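Local coordinates for DinB-like Protein (Bacillus cereus ATCC 10987, PDB 3DI5) that belongs to the DinB family and binds a divalent metal, a nickel ion in this crystal, in a helical bundle; its biochemical role is not established, at residues S77-T80 with I81-Y85; V56-S59 with G60-L63. One frame throughout, in Å; residues are numbered along the deposited sequence.

Contact 1 of 2, residues S77-T80 with I81-Y85; sequences SAKT and IADGY
Ala82, Asp83 and Gly84 donate their backbone N-H groups to the carbonyls of Ala78, Lys79 and Thr80, the i to i+4 pattern of an alpha helix; the first of these bonds, Ala82 N to Ala78 O, is nearly straight at 176°, whereas Ile81 N to Ser77 O is stretched to 3.5 Å and weak. Ser77 is the N-cap. Its OG takes weak bonds from Lys79 N (3.1 Å) and from Thr80 N, so one hydroxyl oxygen serves two amides of the first turn. On the outer face, Lys79 and Asp83 form a salt bridge between residues four apart. The lysine chain starts with CG anti to the backbone N (chi1 -152°) and then bends at its last two torsions, which carries Lys79 NZ forward along the helix, one turn on, to Asp83 OD2 at 2.9 Å. The ammonium meets that oxygen on its syn side, 18° out of the carboxylate plane. Asp83 OD1 also has a long, weak ion pair with Arg86. Ala78, Ile81 and Ala82 are buried, Ile81 against Leu32 and against Ala47 of helix 43-58, Ala82 against Asp25 of helix 6-26. Further along, the ring end of Tyr85 leads off toward helices 6-26 and 43-58, and its OH hydrogen-bonds to Gln129 OE1. The chemistry thus divides by place: at the helix start Ser77 OG offers weak capping bonds to two first-turn amides while Asp29 OD1 takes that of Ala78, and on the outside a charge pair spans one turn, where the lysine and aspartate charges probably offset each other.

Contact 2 of 2, residues V56-S59 with G60-L63; sequences VILS and GTGL
Thr61 folds back on the last turn of helix 43-58, its hydroxyl reaching the carbonyl of Leu58. Thr61 OG1 donates to Leu58 O at 2.7 Å, lying in the carbonyl plane with a C=O...OG1 angle of 151°. The same oxygen also accepts from Thr61 N at 3.0 Å, but this donor stands above the plane, 52° out of it, so the two donors of one residue approach the carbonyl from clearly different directions. The threonine methyl lies alongside, CG2 being 3.4 Å from Leu58 O. Its chi1 of 77° sets OG1 between the backbone N and the carbonyl carbon, where it can grip Leu58 O and also accept from Leu63 N at 3.1 Å. That second bond spans two residues. Ser59 turns the other way: its OG donates back up the helix to Val56 O at 3.2 Å. Gly62 N meets Ser59 O at the same length, adding another backbone closure, and a water accepts from Gly60 N while donating to Ile57 O (2.8 Å), so that it bridges the two segments. Gly62 has positive phi, a conformation in which a beta carbon would collide with the carbonyl oxygen of Thr61. The apolar side chains face other helices: Leu58 and Leu63 both touch Phe92 of helix 78-99, and Ile57 packs on His128, a nickel ligand. Together these bonds meet the carbonyls near the C-terminal end of helix 43-58 with side-chain hydroxyls, amides and a water, with an ST turn at Thr61, on the way to helix 78-99.

Contact 2 comes first in the chain, near the C-terminal end of helix 43-58, and contact 1 follows at the N-terminal start of helix 78-99, the next helix in sequence. Their centres are 22 Å apart and their nearest atoms about 11 Å, so the two do not touch. The intervening loop links one helix to the other. The two helices also pack together, Tyr85 lying against Ile50 and Val51. The nickel is held by His49, His128 and His132. The side chain of Ile57 is about 8 Å from that of His49 and the side chain of Ile81 about 9 Å; the Ile57 side chain is also about 7 Å from the ion. Both contacts belong to the metal-binding bundle.

Contact 1 of 2, residues S77-T80 with I81-Y85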
loop_
_atom_site.group_PDB
_atom_site.type_symbol
_atom_site.label_atom_id
_atom_site.label_comp_id
_atom_site.label_asym_id
_atom_site.label_seq_id
_atom_site.Cartn_x
_atom_site.Cartn_y
_atom_site.Cartn_z
ATOM N N SER A 77 9.745 7.678 12.888
ATOM C CA SER A 77 9.617 8.974 12.242
ATOM C C SER A 77 8.633 8.886 11.117
ATOM O O SER A 77 8.738 7.992 10.282
ATOM C CB SER A 77 10.972 9.425 11.690
ATOM O OG SER A 77 10.778 10.250 10.555
ATOM N N ALA A 78 7.669 9.806 11.078
ATOM C CA ALA A 78 6.608 9.741 10.063
ATOM C C ALA A 78 7.185 10.055 8.673
ATOM O O ALA A 78 6.626 9.650 7.645
ATOM C CB ALA A 78 5.446 10.663 10.405
ATOM N N LYS A 79 8.345 10.704 8.646
ATOM C CA LYS A 79 9.011 10.995 7.377
ATOM C C LYS A 79 9.556 9.724 6.752
ATOM O O LYS A 79 9.506 9.569 5.539
ATOM C CB LYS A 79 10.133 12.020 7.530
ATOM C CG LYS A 79 10.341 12.819 6.253
ATOM C CD LYS A 79 11.452 13.871 6.379
ATOM C CE LYS A 79 12.654 13.515 5.523
ATOM N NZ LYS A 79 12.332 13.636 4.080
ATOM N N THR A 80 10.074 8.814 7.573
ATOM C CA THR A 80 10.488 7.502 7.072
ATOM C C THR A 80 9.343 6.734 6.440
ATOM O O THR A 80 9.526 6.096 5.409
ATOM C CB THR A 80 11.140 6.642 8.160
ATOM O OG1 THR A 80 12.253 7.349 8.701
ATOM C CG2 THR A 80 11.655 5.330 7.575
ATOM N N ILE A 81 8.169 6.787 7.054
ATOM C CA ILE A 81 7.009 6.046 6.567
ATOM C C ILE A 81 6.480 6.601 5.238
ATOM O O ILE A 81 6.322 5.866 4.261
ATOM C CB ILE A 81 5.885 6.003 7.639
ATOM C CG1 ILE A 81 6.407 5.304 8.922
ATOM C CG2 ILE A 81 4.605 5.316 7.085
ATOM C CD1 ILE A 81 5.401 5.180 10.054
ATOM N N ALA A 82 6.205 7.895 5.204
ATOM C CA ALA A 82 5.710 8.556 4.002
ATOM C C ALA A 82 6.709 8.436 2.832
ATOM O O ALA A 82 6.310 8.212 1.674
ATOM C CB ALA A 82 5.398 10.030 4.319
ATOM N N ASP A 83 8.002 8.576 3.131
ATOM C CA ASP A 83 9.039 8.466 2.109
ATOM C C ASP A 83 9.207 7.036 1.622
ATOM O O ASP A 83 9.297 6.795 0.426
ATOM C CB ASP A 83 10.372 9.011 2.611
ATOM C CG ASP A 83 10.373 10.534 2.714
ATOM O OD1 ASP A 83 9.273 11.150 2.664
ATOM O OD2 ASP A 83 11.461 11.119 2.864
ATOM N N GLY A 84 9.235 6.093 2.560
ATOM C CA GLY A 84 9.113 4.665 2.247
ATOM C C GLY A 84 8.003 4.324 1.272
ATOM O O GLY A 84 8.245 3.629 0.296
ATOM N N TYR A 85 6.789 4.796 1.530
ATOM C CA TYR A 85 5.674 4.573 0.602
ATOM C C TYR A 85 5.984 5.150 -0.792
ATOM O O TYR A 85 5.753 4.489 -1.792
ATOM C CB TYR A 85 4.397 5.204 1.121
ATOM C CG TYR A 85 3.172 4.826 0.312
ATOM C CD1 TYR A 85 2.591 3.580 0.438
ATOM C CD2 TYR A 85 2.618 5.713 -0.595
ATOM C CE1 TYR A 85 1.469 3.237 -0.291
ATOM C CE2 TYR A 85 1.527 5.377 -1.345
ATOM C CZ TYR A 85 0.948 4.144 -1.190
ATOM O OH TYR A 85 -0.157 3.824 -1.929
#

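Contact 2 of 2, residues V56-S59 with G60-L63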
loop_
_atom_site.group_PDB
_atom_site.type_symbol
_atom_site.label_atom_id
_atom_site.label_comp_id
_atom_site.label_asym_id
_atom_site.label_seq_id
_atom_site.Cartn_x
_atom_site.Cartn_y
_atom_site.Cartn_z
ATOM N N VAL A 56 4.755 -7.467 -0.372
ATOM C CA VAL A 56 4.273 -8.739 0.172
ATOM C C VAL A 56 3.164 -9.321 -0.712
ATOM O O VAL A 56 3.163 -10.514 -1.059
ATOM C CB VAL A 56 3.808 -8.588 1.640
ATOM C CG1 VAL A 56 3.088 -9.867 2.135
ATOM C CG2 VAL A 56 5.017 -8.227 2.533
ATOM N N ILE A 57 2.219 -8.475 -1.091
ATOM C CA ILE A 57 1.144 -8.919 -1.957
ATOM C C ILE A 57 1.705 -9.247 -3.367
ATOM O O ILE A 57 1.296 -10.213 -3.986
ATOM C CB ILE A 57 -0.021 -7.889 -1.971
ATOM C CG1 ILE A 57 -0.806 -7.964 -0.651
ATOM C CG2 ILE A 57 -0.893 -8.074 -3.197
ATOM C CD1 ILE A 57 -1.929 -6.906 -0.524
ATOM N N LEU A 58 2.682 -8.498 -3.869
ATOM C CA LEU A 58 3.117 -8.757 -5.236
ATOM C C LEU A 58 4.178 -9.883 -5.368
ATOM O O LEU A 58 4.552 -10.269 -6.500
ATOM C CB LEU A 58 3.553 -7.446 -5.910
ATOM C CG LEU A 58 2.394 -6.425 -5.980
ATOM C CD1 LEU A 58 2.730 -5.306 -6.788
ATOM C CD2 LEU A 58 1.110 -7.048 -6.549
ATOM N N SER A 59 4.631 -10.440 -4.239
ATOM C CA SER A 59 5.807 -11.325 -4.267
ATOM C C SER A 59 5.603 -12.566 -5.124
ATOM O O SER A 59 6.497 -12.966 -5.856
ATOM C CB SER A 59 6.255 -11.725 -2.850
ATOM O OG SER A 59 5.298 -12.553 -2.214
ATOM N N GLY A 60 4.412 -13.148 -5.041
ATOM C CA GLY A 60 4.083 -14.365 -5.779
ATOM C C GLY A 60 3.916 -14.168 -7.273
ATOM O O GLY A 60 3.871 -15.138 -8.017
ATOM N N THR A 61 3.805 -12.919 -7.718
ATOM C CA THR A 61 3.749 -12.615 -9.160
ATOM C C THR A 61 5.145 -12.734 -9.811
ATOM O O THR A 61 5.273 -12.841 -11.030
ATOM C CB THR A 61 3.245 -11.182 -9.448
ATOM O OG1 THR A 61 4.302 -10.260 -9.177
ATOM C CG2 THR A 61 2.020 -10.836 -8.621
ATOM N N GLY A 62 6.189 -12.660 -9.003
ATOM C CA GLY A 62 7.539 -12.757 -9.535
ATOM C C GLY A 62 8.084 -11.424 -10.024
ATOM O O GLY A 62 9.264 -11.329 -10.371
ATOM N N LEU A 63 7.238 -10.393 -10.041
ATOM C CA LEU A 63 7.671 -9.032 -10.369
ATOM C C LEU A 63 8.568 -8.514 -9.245
ATOM O O LEU A 63 8.111 -8.297 -8.134
ATOM C CB LEU A 63 6.438 -8.145 -10.527
ATOM C CG LEU A 63 6.548 -6.728 -11.071
ATOM C CD1 LEU A 63 7.062 -6.711 -12.503
ATOM C CD2 LEU A 63 5.153 -6.094 -10.974
HETATM O O HOH W 1 1.822 -12.868 -3.128
#